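Local coordinates for protein YciF (Escherichia coli, PDB 2GS4) that is of unknown function but, as a homodimeric stress protein of the ferritin-like, rubrerythrin-related kind, probably binds metal inside its helical bundle, at residues 13-18 and 69-74; 35-40 and 97-102; 52-57 and 137-142; 63-68 and 127-132; 75-80 and 110-115. All blocks are in the same frame, centred on the assembly; numbering follows the deposited sequence.

Contact 1 of 5, residues 13-18 and 69-74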
# COMPACT_ATOMS: atom_id res chain seq x y z
N LEU A 13 -3.85 -0.71 11.70
CA LEU A 13 -3.53 0.32 10.72
C LEU A 13 -2.60 1.41 11.26
O LEU A 13 -1.76 1.93 10.53
CB LEU A 13 -4.81 0.94 10.17
CG LEU A 13 -5.67 0.06 9.25
CD1 LEU A 13 -6.99 0.76 8.95
CD2 LEU A 13 -4.92 -0.24 7.96
N LEU A 14 -2.77 1.77 12.53
CA LEU A 14 -1.94 2.80 13.14
C LEU A 14 -0.50 2.28 13.27
O LEU A 14 0.46 3.03 13.04
CB LEU A 14 -2.48 3.17 14.52
CG LEU A 14 -1.75 4.31 15.22
CD1 LEU A 14 -2.06 5.62 14.53
CD2 LEU A 14 -2.17 4.37 16.69
N SER A 15 -0.38 1.01 13.65
CA SER A 15 0.92 0.37 13.83
C SER A 15 1.64 0.26 12.48
O SER A 15 2.87 0.38 12.40
CB SER A 15 0.75 -1.02 14.44
OG SER A 15 0.23 -0.95 15.75
N ASP A 16 0.86 0.02 11.43
CA ASP A 16 1.41 -0.10 10.09
C ASP A 16 1.90 1.29 9.69
O ASP A 16 3.01 1.45 9.17
CB ASP A 16 0.32 -0.56 9.11
CG ASP A 16 0.82 -1.62 8.13
OD1 ASP A 16 0.09 -1.93 7.17
OD2 ASP A 16 1.94 -2.13 8.33
N THR A 17 1.09 2.31 9.96
CA THR A 17 1.48 3.67 9.62
C THR A 17 2.73 4.09 10.40
O THR A 17 3.60 4.78 9.85
CB THR A 17 0.30 4.64 9.85
OG1 THR A 17 -0.67 4.46 8.81
CG2 THR A 17 0.77 6.09 9.85
N TYR A 18 2.84 3.65 11.65
CA TYR A 18 4.02 3.98 12.46
C TYR A 18 5.23 3.43 11.71
O TYR A 18 6.23 4.12 11.52
CB TYR A 18 3.94 3.30 13.84
CG TYR A 18 4.99 3.74 14.83
CD1 TYR A 18 4.84 4.92 15.57
CD2 TYR A 18 6.14 2.98 15.05
CE1 TYR A 18 5.80 5.33 16.49
CE2 TYR A 18 7.12 3.39 15.98
CZ TYR A 18 6.93 4.56 16.69
OH TYR A 18 7.87 4.97 17.61
N LYS A 69 -1.79 0.80 21.74
CA LYS A 69 -0.38 0.37 21.80
C LYS A 69 0.08 0.37 20.34
O LYS A 69 -0.73 0.60 19.46
CB LYS A 69 -0.28 -1.07 22.36
CG LYS A 69 1.15 -1.48 22.78
CD LYS A 69 1.26 -2.98 23.11
CE LYS A 69 1.58 -3.82 21.87
NZ LYS A 69 3.04 -3.98 21.62
N ILE A 70 1.36 0.17 20.08
CA ILE A 70 1.83 0.08 18.70
C ILE A 70 2.37 -1.33 18.61
O ILE A 70 3.22 -1.71 19.41
CB ILE A 70 3.01 1.05 18.37
CG1 ILE A 70 2.54 2.50 18.33
CG2 ILE A 70 3.62 0.68 17.02
CD1 ILE A 70 1.48 2.77 17.28
N LYS A 71 1.85 -2.13 17.68
CA LYS A 71 2.35 -3.48 17.55
C LYS A 71 3.47 -3.45 16.51
O LYS A 71 3.37 -2.75 15.50
CB LYS A 71 1.20 -4.43 17.15
CG LYS A 71 0.15 -4.62 18.27
CD LYS A 71 -1.02 -5.52 17.87
CE LYS A 71 -1.79 -6.03 19.09
NZ LYS A 71 -0.99 -7.00 19.91
N ARG A 72 4.56 -4.17 16.78
CA ARG A 72 5.73 -4.21 15.90
C ARG A 72 5.43 -4.93 14.59
O ARG A 72 4.90 -6.04 14.59
CB ARG A 72 6.88 -4.92 16.62
CG ARG A 72 8.27 -4.77 16.00
CD ARG A 72 9.29 -5.31 17.00
NE ARG A 72 10.68 -5.15 16.59
CZ ARG A 72 11.66 -4.78 17.41
NH1 ARG A 72 11.38 -4.53 18.69
NH2 ARG A 72 12.91 -4.67 16.97
N MSE A 73 5.75 -4.29 13.47
CA MSE A 73 5.52 -4.89 12.16
C MSE A 73 6.19 -4.04 11.08
O MSE A 73 6.55 -2.89 11.32
CB MSE A 73 4.02 -5.00 11.87
CG MSE A 73 3.24 -3.68 11.97
SE MSE A 73 1.35 -3.76 11.45
CE MSE A 73 0.60 -4.47 13.09
N LYS A 74 6.38 -4.62 9.90
CA LYS A 74 6.99 -3.90 8.79
C LYS A 74 5.87 -3.66 7.77
O LYS A 74 5.22 -4.61 7.32
CB LYS A 74 8.10 -4.74 8.15
CG LYS A 74 8.97 -3.97 7.13
CD LYS A 74 10.28 -3.49 7.77
CE LYS A 74 11.09 -2.63 6.81
NZ LYS A 74 11.30 -3.28 5.48
O HOH W 1 4.69 -0.83 13.82
O HOH W 2 2.76 -5.19 8.03
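The ring of Y18 takes the CG2 methyl of I70 obliquely, with CD2 of Y18 3.9 Å from that methyl, while I55, I58 and D59 of helix 38-63 also touch Y18. The carboxylate of D16 lies against selenomethionine M73: its OD2 is 3.6 Å from SE, and the two side chains cross at about a right angle. A water donates to the same OD2 and to K74 O, tying this group to the end of the loop. I70 uses both its branches. CG2 goes to Y18, whereas CD1 leans on CD2 of L14 at 4.0 Å.

In the ferritin-like fold, the long connection between the second and third bundle helices runs back along the bundle, and here its part 69-74 lies against helix 6-33. The main polar tie is the bond from K71 N to OG of S15, 2.8 Å long and nearly straight at 163°. With chi1 at -65°, the S15 hydroxyl sits beside its own backbone N, where it both meets the loop amide and bonds I11 O one turn back. CB of S15 is covered by the methyl CE of M73 at 3.7 Å. A second water links the backbones, donating to S15 O (2.6 Å) and to K71 O (2.9 Å), and M73 O accepts a weak bond from S19 OG further along the helix.

Contact 2 of 5, residues 35-40 and 97-102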
# COMPACT_ATOMS: atom_id res chain seq x y z
N THR A 35 18.97 14.43 -5.71
CA THR A 35 18.72 15.44 -6.74
C THR A 35 19.56 16.71 -6.62
O THR A 35 19.87 17.16 -5.52
CB THR A 35 17.24 15.82 -6.73
OG1 THR A 35 16.99 16.84 -7.71
CG2 THR A 35 16.84 16.34 -5.35
N SER A 36 19.91 17.29 -7.77
CA SER A 36 20.69 18.52 -7.79
C SER A 36 19.78 19.74 -7.80
O SER A 36 20.25 20.88 -7.80
CB SER A 36 21.61 18.56 -9.03
OG SER A 36 20.86 18.58 -10.23
N ASN A 37 18.47 19.50 -7.80
CA ASN A 37 17.50 20.59 -7.78
C ASN A 37 17.37 20.97 -6.30
O ASN A 37 16.72 20.27 -5.52
CB ASN A 37 16.16 20.09 -8.34
CG ASN A 37 15.02 21.08 -8.12
OD1 ASN A 37 14.95 21.74 -7.08
ND2 ASN A 37 14.10 21.18 -9.08
N GLU A 38 18.00 22.08 -5.93
CA GLU A 38 18.00 22.58 -4.56
C GLU A 38 16.62 22.74 -3.95
O GLU A 38 16.41 22.40 -2.78
CB GLU A 38 18.74 23.92 -4.49
CG GLU A 38 18.75 24.53 -3.10
CD GLU A 38 20.12 24.47 -2.45
OE1 GLU A 38 20.62 23.36 -2.19
OE2 GLU A 38 20.69 25.55 -2.20
N LYS A 39 15.68 23.26 -4.74
CA LYS A 39 14.32 23.45 -4.24
C LYS A 39 13.66 22.11 -3.94
O LYS A 39 12.90 21.99 -2.98
CB LYS A 39 13.49 24.27 -5.25
CG LYS A 39 13.85 25.76 -5.26
CD LYS A 39 13.73 26.34 -3.84
CE LYS A 39 14.28 27.75 -3.73
NZ LYS A 39 13.41 28.79 -4.35
N LEU A 40 13.94 21.09 -4.76
CA LEU A 40 13.35 19.77 -4.53
C LEU A 40 14.03 19.14 -3.32
O LEU A 40 13.37 18.56 -2.45
CB LEU A 40 13.53 18.87 -5.76
CG LEU A 40 13.02 17.43 -5.61
CD1 LEU A 40 11.58 17.45 -5.13
CD2 LEU A 40 13.13 16.68 -6.94
N VAL A 97 14.48 14.79 -16.23
CA VAL A 97 13.85 13.47 -16.35
C VAL A 97 13.85 12.89 -14.95
O VAL A 97 12.81 12.47 -14.42
CB VAL A 97 14.68 12.53 -17.25
CG1 VAL A 97 13.96 11.23 -17.47
CG2 VAL A 97 14.96 13.22 -18.57
N ARG A 98 15.03 12.88 -14.36
CA ARG A 98 15.25 12.38 -13.02
C ARG A 98 14.33 13.01 -11.99
O ARG A 98 13.71 12.31 -11.19
CB ARG A 98 16.71 12.63 -12.63
CG ARG A 98 17.03 12.21 -11.23
CD ARG A 98 18.52 12.26 -10.97
NE ARG A 98 18.85 11.58 -9.73
CZ ARG A 98 19.25 10.31 -9.65
NH1 ARG A 98 19.52 9.77 -8.47
NH2 ARG A 98 19.42 9.59 -10.76
N ASP A 99 14.23 14.34 -12.01
CA ASP A 99 13.40 15.05 -11.06
C ASP A 99 11.89 14.83 -11.25
O ASP A 99 11.13 14.84 -10.28
CB ASP A 99 13.74 16.55 -11.10
CG ASP A 99 15.16 16.83 -10.60
OD1 ASP A 99 15.71 17.91 -10.91
OD2 ASP A 99 15.73 15.97 -9.89
N ALA A 100 11.46 14.63 -12.49
CA ALA A 100 10.04 14.39 -12.77
C ALA A 100 9.65 13.07 -12.10
O ALA A 100 8.59 12.96 -11.49
CB ALA A 100 9.80 14.31 -14.27
N ALA A 101 10.53 12.09 -12.23
CA ALA A 101 10.30 10.78 -11.65
C ALA A 101 10.37 10.83 -10.13
O ALA A 101 9.56 10.20 -9.45
CB ALA A 101 11.31 9.78 -12.19
N LEU A 102 11.33 11.57 -9.59
CA LEU A 102 11.47 11.66 -8.13
C LEU A 102 10.23 12.31 -7.51
O LEU A 102 9.70 11.82 -6.51
CB LEU A 102 12.74 12.44 -7.76
CG LEU A 102 14.02 11.66 -8.08
CD1 LEU A 102 15.25 12.54 -7.83
CD2 LEU A 102 14.08 10.41 -7.23
O HOH W 3 18.30 19.07 -11.36
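One direct hydrogen bond joins the two segments, and T35 makes it: its OG1 donates to OD2 of D99 over 2.7 Å, reaching that oxygen from above the carboxylate plane, 39° out of it. The hydroxyl is held from its own side too, because it accepts from N37 N (3.0 Å) in an ST turn. D99's other oxygen, OD1, takes a water that also bonds S36 OG, and CB of N37 lies against this OD1 at 3.4 Å. N37 occupies the N-cap of helix 38-63, and its OD1 receives L40 N at 2.6 Å in a capping bond. CG of N37 stands anti to the backbone N (chi1 169°), which turns the amide back over the first helical turn. The guanidinium of R98, next to D99, bonds the backbone carbonyls of A34, I89 and E93.

The apolar touches are looser. CD1 of L102 rests on CB of T35 at 4.0 Å, and CD2 of L40 approaches CB of L102 at 4.3 Å.

With a hydroxyl donating to one oxygen and a water to the other, the buried carboxylate of D99 is likely to keep its charge satisfied while, through T35, it holds the turn between helices 6-33 and 38-63 to helix 95-126.

Contact 3 of 5, residues 52-57 and 137-142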
# COMPACT_ATOMS: atom_id res chain seq x y z
N HIS A 52 9.36 13.25 11.16
CA HIS A 52 9.81 12.92 12.50
C HIS A 52 8.77 13.49 13.45
O HIS A 52 8.44 12.89 14.48
CB HIS A 52 11.20 13.51 12.79
CG HIS A 52 12.33 12.58 12.48
ND1 HIS A 52 13.25 12.82 11.48
CD2 HIS A 52 12.68 11.39 13.03
CE1 HIS A 52 14.11 11.82 11.43
NE2 HIS A 52 13.78 10.94 12.35
N GLY A 53 8.23 14.66 13.10
CA GLY A 53 7.22 15.29 13.93
C GLY A 53 5.93 14.48 13.95
O GLY A 53 5.25 14.43 14.97
N GLN A 54 5.60 13.85 12.83
CA GLN A 54 4.38 13.06 12.73
C GLN A 54 4.50 11.78 13.55
O GLN A 54 3.50 11.28 14.09
CB GLN A 54 4.07 12.77 11.25
CG GLN A 54 3.74 14.07 10.50
CD GLN A 54 3.76 13.95 8.99
OE1 GLN A 54 4.23 12.97 8.43
NE2 GLN A 54 3.26 14.99 8.31
N ILE A 55 5.72 11.26 13.69
CA ILE A 55 5.89 10.07 14.49
C ILE A 55 5.61 10.50 15.95
O ILE A 55 4.95 9.77 16.69
CB ILE A 55 7.30 9.46 14.34
CG1 ILE A 55 7.45 8.90 12.92
CG2 ILE A 55 7.51 8.34 15.37
CD1 ILE A 55 8.80 8.28 12.61
N GLU A 56 6.07 11.68 16.34
CA GLU A 56 5.81 12.13 17.71
C GLU A 56 4.30 12.24 17.92
O GLU A 56 3.79 11.91 18.99
CB GLU A 56 6.46 13.50 17.98
CG GLU A 56 7.98 13.46 17.94
CD GLU A 56 8.57 12.57 19.01
OE1 GLU A 56 9.64 11.99 18.77
OE2 GLU A 56 7.96 12.46 20.10
N ARG A 57 3.59 12.70 16.90
CA ARG A 57 2.14 12.84 17.02
C ARG A 57 1.49 11.47 17.21
O ARG A 57 0.48 11.36 17.90
CB ARG A 57 1.58 13.57 15.80
CG ARG A 57 0.18 14.12 16.01
CD ARG A 57 -0.21 15.07 14.88
NE ARG A 57 0.59 16.30 14.92
CZ ARG A 57 1.07 16.90 13.84
NH1 ARG A 57 1.78 18.02 13.95
NH2 ARG A 57 0.86 16.38 12.64
N LYS A 137 -6.04 14.26 11.94
CA LYS A 137 -6.44 15.17 10.88
C LYS A 137 -5.34 16.22 10.68
O LYS A 137 -5.20 16.78 9.59
CB LYS A 137 -7.80 15.82 11.21
CG LYS A 137 -8.99 14.90 10.85
CD LYS A 137 -10.31 15.35 11.47
CE LYS A 137 -11.40 14.29 11.32
NZ LYS A 137 -11.96 14.15 9.93
N GLU A 138 -4.54 16.46 11.72
CA GLU A 138 -3.45 17.41 11.60
C GLU A 138 -2.39 16.84 10.68
O GLU A 138 -1.85 17.54 9.83
CB GLU A 138 -2.86 17.74 12.98
CG GLU A 138 -3.82 18.57 13.82
CD GLU A 138 -3.25 18.98 15.16
OE1 GLU A 138 -3.92 19.76 15.86
OE2 GLU A 138 -2.13 18.53 15.51
N THR A 139 -2.08 15.56 10.83
CA THR A 139 -1.09 14.96 9.96
C THR A 139 -1.68 14.89 8.55
O THR A 139 -1.00 15.21 7.57
CB THR A 139 -0.70 13.56 10.43
OG1 THR A 139 -0.01 13.66 11.68
CG2 THR A 139 0.24 12.91 9.41
N LEU A 140 -2.94 14.50 8.46
CA LEU A 140 -3.60 14.42 7.17
C LEU A 140 -3.41 15.72 6.39
O LEU A 140 -2.98 15.71 5.25
CB LEU A 140 -5.10 14.15 7.33
CG LEU A 140 -5.88 14.22 6.01
CD1 LEU A 140 -5.35 13.17 5.04
CD2 LEU A 140 -7.36 14.00 6.28
N GLU A 141 -3.70 16.84 7.04
CA GLU A 141 -3.57 18.14 6.37
C GLU A 141 -2.13 18.48 5.98
O GLU A 141 -1.90 19.11 4.95
CB GLU A 141 -4.17 19.25 7.24
CG GLU A 141 -5.63 19.00 7.59
CD GLU A 141 -6.50 18.75 6.36
OE1 GLU A 141 -7.50 18.01 6.49
OE2 GLU A 141 -6.19 19.29 5.28
N GLU A 142 -1.15 18.09 6.80
CA GLU A 142 0.24 18.38 6.48
C GLU A 142 0.65 17.60 5.23
O GLU A 142 1.36 18.12 4.37
CB GLU A 142 1.17 18.01 7.64
CG GLU A 142 1.06 18.95 8.84
CD GLU A 142 1.98 18.53 9.98
OE1 GLU A 142 2.38 17.34 10.02
OE2 GLU A 142 2.29 19.38 10.84
O HOH W 4 1.13 11.32 12.48
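R57 and Q54 of helix 38-63 close on E142, whose OE1 accepts from both: Q54 NE2 at 3.0 Å with an angle of 171°, and R57 NH2 at 3.2 Å in a salt bridge. The two donors come from opposite faces of the carboxylate. The amide arrives on the anti side, close to the plane, whereas the guanidinium stands well above it. NH1 of R57 adds a weak bond to OE2. At the guanidinium edge NH2 also donates to T139 OG1 (3.0 Å), while E138 OE2 lies over a face, 3.6 Å from NE, a salt bridge of charge alone.

Behind this shell, the R57 chain bends at chi3 (-68°) to turn its head toward T139. A water joins T139 OG1 to Q54 O, and the T139 methyl CG2 packs on CD of Q54 at 3.7 Å. NE2 of Q54 has a further partner in E143. The axes of segments 52-57 and 137-142 run nearly antiparallel, 10.6 Å apart at their closest.

Were R57 an alanine, E138 and E142 would probably be left as neighbouring acids without their shared positive mate, and T139 OG1 without this N-H.

One cation serving two glutamates, with an amide sharing the load, implies a salt-bridge network between helices 38-63 and 130-159.

Contact 4 of 5, residues 63-68 and 127-132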
# COMPACT_ATOMS: atom_id res chain seq x y z
N GLU A 63 -0.94 7.52 23.45
CA GLU A 63 -1.09 7.90 24.86
C GLU A 63 -2.48 8.48 25.17
O GLU A 63 -2.90 8.49 26.33
CB GLU A 63 -0.01 8.93 25.24
CG GLU A 63 1.41 8.35 25.34
CD GLU A 63 2.48 9.41 25.11
OE1 GLU A 63 2.11 10.59 24.89
OE2 GLU A 63 3.68 9.08 25.15
N SER A 64 -3.19 8.96 24.15
CA SER A 64 -4.51 9.55 24.35
C SER A 64 -5.58 8.53 24.75
O SER A 64 -6.67 8.90 25.19
CB SER A 64 -4.99 10.27 23.09
OG SER A 64 -5.45 9.34 22.12
N GLU A 65 -5.28 7.25 24.57
CA GLU A 65 -6.24 6.21 24.93
C GLU A 65 -5.51 5.05 25.60
O GLU A 65 -4.58 4.46 25.05
CB GLU A 65 -6.99 5.71 23.68
CG GLU A 65 -7.88 6.75 22.99
CD GLU A 65 -9.11 7.14 23.80
OE1 GLU A 65 -9.57 6.33 24.63
OE2 GLU A 65 -9.63 8.25 23.58
N SER A 66 -5.95 4.73 26.81
CA SER A 66 -5.36 3.67 27.63
C SER A 66 -5.14 2.32 26.95
O SER A 66 -4.12 1.66 27.19
CB SER A 66 -6.22 3.48 28.88
OG SER A 66 -6.41 4.72 29.54
N ASN A 67 -6.08 1.91 26.11
CA ASN A 67 -6.01 0.63 25.41
C ASN A 67 -5.07 0.59 24.21
O ASN A 67 -4.65 -0.49 23.78
CB ASN A 67 -7.41 0.25 24.93
CG ASN A 67 -7.96 1.28 23.97
OD1 ASN A 67 -8.09 2.45 24.31
ND2 ASN A 67 -8.30 0.84 22.77
N LEU A 68 -4.74 1.75 23.66
CA LEU A 68 -3.88 1.79 22.48
C LEU A 68 -2.42 1.39 22.75
O LEU A 68 -1.90 1.58 23.85
CB LEU A 68 -3.95 3.20 21.86
CG LEU A 68 -5.37 3.65 21.46
CD1 LEU A 68 -5.34 5.01 20.79
CD2 LEU A 68 -5.97 2.61 20.53
N LEU A 127 -14.56 5.69 16.78
CA LEU A 127 -14.34 4.91 18.00
C LEU A 127 -14.46 5.80 19.24
O LEU A 127 -14.31 5.33 20.36
CB LEU A 127 -12.96 4.24 17.97
CG LEU A 127 -12.79 3.04 17.02
CD1 LEU A 127 -11.32 2.84 16.70
CD2 LEU A 127 -13.38 1.79 17.67
N GLY A 128 -14.74 7.07 19.02
CA GLY A 128 -14.89 8.00 20.13
C GLY A 128 -13.58 8.52 20.68
O GLY A 128 -13.54 9.03 21.80
N TYR A 129 -12.49 8.39 19.91
CA TYR A 129 -11.19 8.90 20.34
C TYR A 129 -11.02 10.31 19.79
O TYR A 129 -10.36 10.51 18.77
CB TYR A 129 -10.04 8.03 19.84
CG TYR A 129 -10.14 6.58 20.25
CD1 TYR A 129 -10.94 6.19 21.31
CD2 TYR A 129 -9.44 5.59 19.55
CE1 TYR A 129 -11.07 4.86 21.67
CE2 TYR A 129 -9.56 4.25 19.90
CZ TYR A 129 -10.38 3.89 20.96
OH TYR A 129 -10.53 2.57 21.31
N ARG A 130 -11.63 11.27 20.47
CA ARG A 130 -11.61 12.67 20.08
C ARG A 130 -10.22 13.27 19.84
O ARG A 130 -9.95 13.80 18.76
CB ARG A 130 -12.34 13.49 21.14
CG ARG A 130 -12.62 14.93 20.76
CD ARG A 130 -12.73 15.79 22.01
NE ARG A 130 -11.45 15.88 22.71
CZ ARG A 130 -11.17 15.28 23.86
NH1 ARG A 130 -12.08 14.53 24.46
NH2 ARG A 130 -9.97 15.42 24.41
N LYS A 131 -9.35 13.20 20.84
CA LYS A 131 -8.01 13.76 20.71
C LYS A 131 -7.23 13.11 19.58
O LYS A 131 -6.48 13.77 18.86
CB LYS A 131 -7.24 13.61 22.03
CG LYS A 131 -5.85 14.18 21.99
CD LYS A 131 -5.26 14.30 23.38
CE LYS A 131 -3.87 14.91 23.30
NZ LYS A 131 -3.89 16.19 22.55
N ALA A 132 -7.41 11.80 19.41
CA ALA A 132 -6.72 11.09 18.35
C ALA A 132 -7.19 11.61 16.99
O ALA A 132 -6.37 11.95 16.15
CB ALA A 132 -6.98 9.59 18.46
O HOH W 5 -8.25 10.05 21.63
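The type I beta turn from E65 to L68 sets its first residue opposite Y129, the N-cap residue of helix 130-159, their CA atoms 7.3 Å apart. On the Y129 side helix 95-126 ends in a Schellman motif at G128, whose positive phi turns the chain straight into the next helix. The contact therefore joins two connections at one end of the ferritin-like bundle, the one leaving helix 38-63 and the short link between helices 95-126 and 130-159.

The Y129 ring is sandwiched. CB of L127, its near neighbour in the chain, lies over the centre of one face, and E65 covers the other. CG of E65 makes a CH-pi contact, 3.7 Å from the ring centroid and 20° off the normal, and the carboxylate continues over the CD1-CE1 side, its plane 21° from that of the ring. A bend at chi2 (-69°) folds the glutamate down in this way, bringing CD to 3.2 Å from CD1 of Y129. Beyond the ring, CD2 of L68 approaches CE2 of Y129 obliquely at 4.0 Å. The phenol OH is hydrogen-bonded to OE2 of E7 on helix 6-33, and ND2 of N67 lies near that hydroxyl.

At the helix start, S64 meets K131 and A132: its CB lies 4.0 Å from CD of K131, while its OG, bonded also to V61 O, faces the methyl of A132. One water bridges the two segments, accepting from A132 N (2.9 Å) and donating to S64 OG (2.9 Å) and to E65 OE2 (3.0 Å).

Contact 5 of 5, residues 75-80 and 110-115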
# COMPACT_ATOMS: atom_id res chain seq x y z
N CYS A 75 5.65 -2.40 7.43
CA CYS A 75 4.62 -2.04 6.46
C CYS A 75 5.18 -2.33 5.07
O CYS A 75 6.03 -1.59 4.55
CB CYS A 75 4.26 -0.55 6.60
SG CYS A 75 3.07 0.07 5.39
N VAL A 76 4.68 -3.41 4.47
CA VAL A 76 5.11 -3.85 3.15
C VAL A 76 4.75 -2.86 2.04
O VAL A 76 5.48 -2.72 1.07
CB VAL A 76 4.53 -5.26 2.86
CG1 VAL A 76 4.74 -5.66 1.42
CG2 VAL A 76 5.21 -6.27 3.79
N ALA A 77 3.61 -2.19 2.20
CA ALA A 77 3.18 -1.21 1.21
C ALA A 77 4.21 -0.08 1.11
O ALA A 77 4.67 0.25 0.03
CB ALA A 77 1.82 -0.65 1.58
N MSE A 78 4.58 0.52 2.24
CA MSE A 78 5.55 1.61 2.20
C MSE A 78 6.90 1.15 1.67
O MSE A 78 7.58 1.88 0.95
CB MSE A 78 5.76 2.24 3.58
CG MSE A 78 6.77 3.39 3.53
SE MSE A 78 6.24 4.80 2.33
CE MSE A 78 4.96 5.67 3.49
N GLU A 79 7.29 -0.07 2.04
CA GLU A 79 8.55 -0.65 1.61
C GLU A 79 8.59 -0.67 0.08
O GLU A 79 9.60 -0.29 -0.53
CB GLU A 79 8.66 -2.07 2.20
CG GLU A 79 9.91 -2.86 1.89
CD GLU A 79 9.85 -4.26 2.50
OE1 GLU A 79 10.59 -4.53 3.47
OE2 GLU A 79 9.05 -5.09 2.02
N GLY A 80 7.48 -1.07 -0.54
CA GLY A 80 7.43 -1.10 -1.99
C GLY A 80 7.50 0.29 -2.60
O GLY A 80 8.18 0.50 -3.60
N GLU A 110 2.81 10.09 -1.14
CA GLU A 110 1.79 10.95 -0.54
C GLU A 110 0.37 10.43 -0.77
O GLU A 110 -0.48 10.55 0.11
CB GLU A 110 1.91 12.40 -1.04
CG GLU A 110 3.16 13.12 -0.54
CD GLU A 110 3.42 12.89 0.95
OE1 GLU A 110 2.57 13.26 1.78
OE2 GLU A 110 4.49 12.33 1.28
N HIS A 111 0.10 9.84 -1.94
CA HIS A 111 -1.23 9.31 -2.20
C HIS A 111 -1.51 8.28 -1.10
O HIS A 111 -2.59 8.27 -0.49
CB HIS A 111 -1.28 8.65 -3.58
CG HIS A 111 -2.59 7.99 -3.89
ND1 HIS A 111 -3.41 8.41 -4.92
CD2 HIS A 111 -3.21 6.92 -3.33
CE1 HIS A 111 -4.48 7.63 -4.98
NE2 HIS A 111 -4.38 6.72 -4.03
N TYR A 112 -0.52 7.43 -0.83
CA TYR A 112 -0.65 6.41 0.20
C TYR A 112 -0.83 7.00 1.60
O TYR A 112 -1.71 6.59 2.34
CB TYR A 112 0.58 5.51 0.19
CG TYR A 112 0.56 4.39 1.22
CD1 TYR A 112 -0.14 3.21 0.98
CD2 TYR A 112 1.25 4.52 2.42
CE1 TYR A 112 -0.13 2.17 1.91
CE2 TYR A 112 1.26 3.49 3.36
CZ TYR A 112 0.57 2.32 3.10
OH TYR A 112 0.60 1.29 4.01
N GLU A 113 0.01 7.96 1.96
CA GLU A 113 -0.08 8.54 3.30
C GLU A 113 -1.41 9.24 3.56
O GLU A 113 -2.03 9.04 4.60
CB GLU A 113 1.09 9.48 3.53
CG GLU A 113 2.42 8.73 3.61
CD GLU A 113 2.64 8.08 4.96
OE1 GLU A 113 3.07 8.79 5.89
OE2 GLU A 113 2.37 6.87 5.10
N ILE A 114 -1.84 10.05 2.60
CA ILE A 114 -3.11 10.77 2.73
C ILE A 114 -4.27 9.79 2.94
O ILE A 114 -5.06 9.95 3.87
CB ILE A 114 -3.33 11.65 1.48
CG1 ILE A 114 -2.36 12.84 1.55
CG2 ILE A 114 -4.78 12.09 1.38
CD1 ILE A 114 -2.27 13.66 0.28
N ALA A 115 -4.36 8.77 2.09
CA ALA A 115 -5.41 7.78 2.22
C ALA A 115 -5.32 7.07 3.58
O ALA A 115 -6.35 6.77 4.19
CB ALA A 115 -5.33 6.76 1.08
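The start of helix 76-89, the short helix in the long connection between the second and third bundle helices, packs here on helix 95-126 through the ring of Y112. The hydroxyl end of Y112 reaches in between C75 and A77: OH of Y112 lies 3.1 Å from SG of C75, and CE1 is 3.4 Å from CB of A77, both partners oblique to the ring. With CG anti to the backbone N (chi1 -180°), the tyrosine extends across to the other helix, the axes of segments 76-80 and 110-115 being 11.0 Å apart at their closest. C75 is the N-cap, and its SG accepts from M78 N over 3.5 Å, a sulfur capping bond.

Selenomethionine M78 bends at chi2 and chi3, so that its methyl CE touches CD2 of Y112 at 4.0 Å and OE2 of E113 at 3.3 Å. A phenylalanine in place of Y112 would probably open a gap beside C75 SG and the A77 methyl, where the hydroxyl now packs.

A77 also packs on A77 of the second subunit, placing the contact near the dimer interface. Next to M78, E113 belongs with E110, E21 and E143 to a group of carboxylates between the helices, consistent with the acidic interior of ferritin-like, rubrerythrin-related four-helix bundles.

How the contacts relate
Contacts 2 and 5 are buried, while contacts 1, 3 and 4 are partly exposed. Contacts 2 and 4 secure opposite ends of the molecule, their centres about 40 Å apart, and both lie where chain turns meet helix starts. Contact 3 pairs two bundle helices by charge, contact 5 joins helices by an aromatic ring and sulfur, contact 1 rests on one serine hydroxyl bond and loop-side waters, and contact 4 on a stacked tyrosine ring. Contacts 2 and 3 share helix 38-63, contacts 2 and 5 helix 95-126, and contacts 3 and 4 helix 130-159. Contact 1 touches contact 3 through Y18 and I55, and contact 5 through the K74-E79 salt bridge.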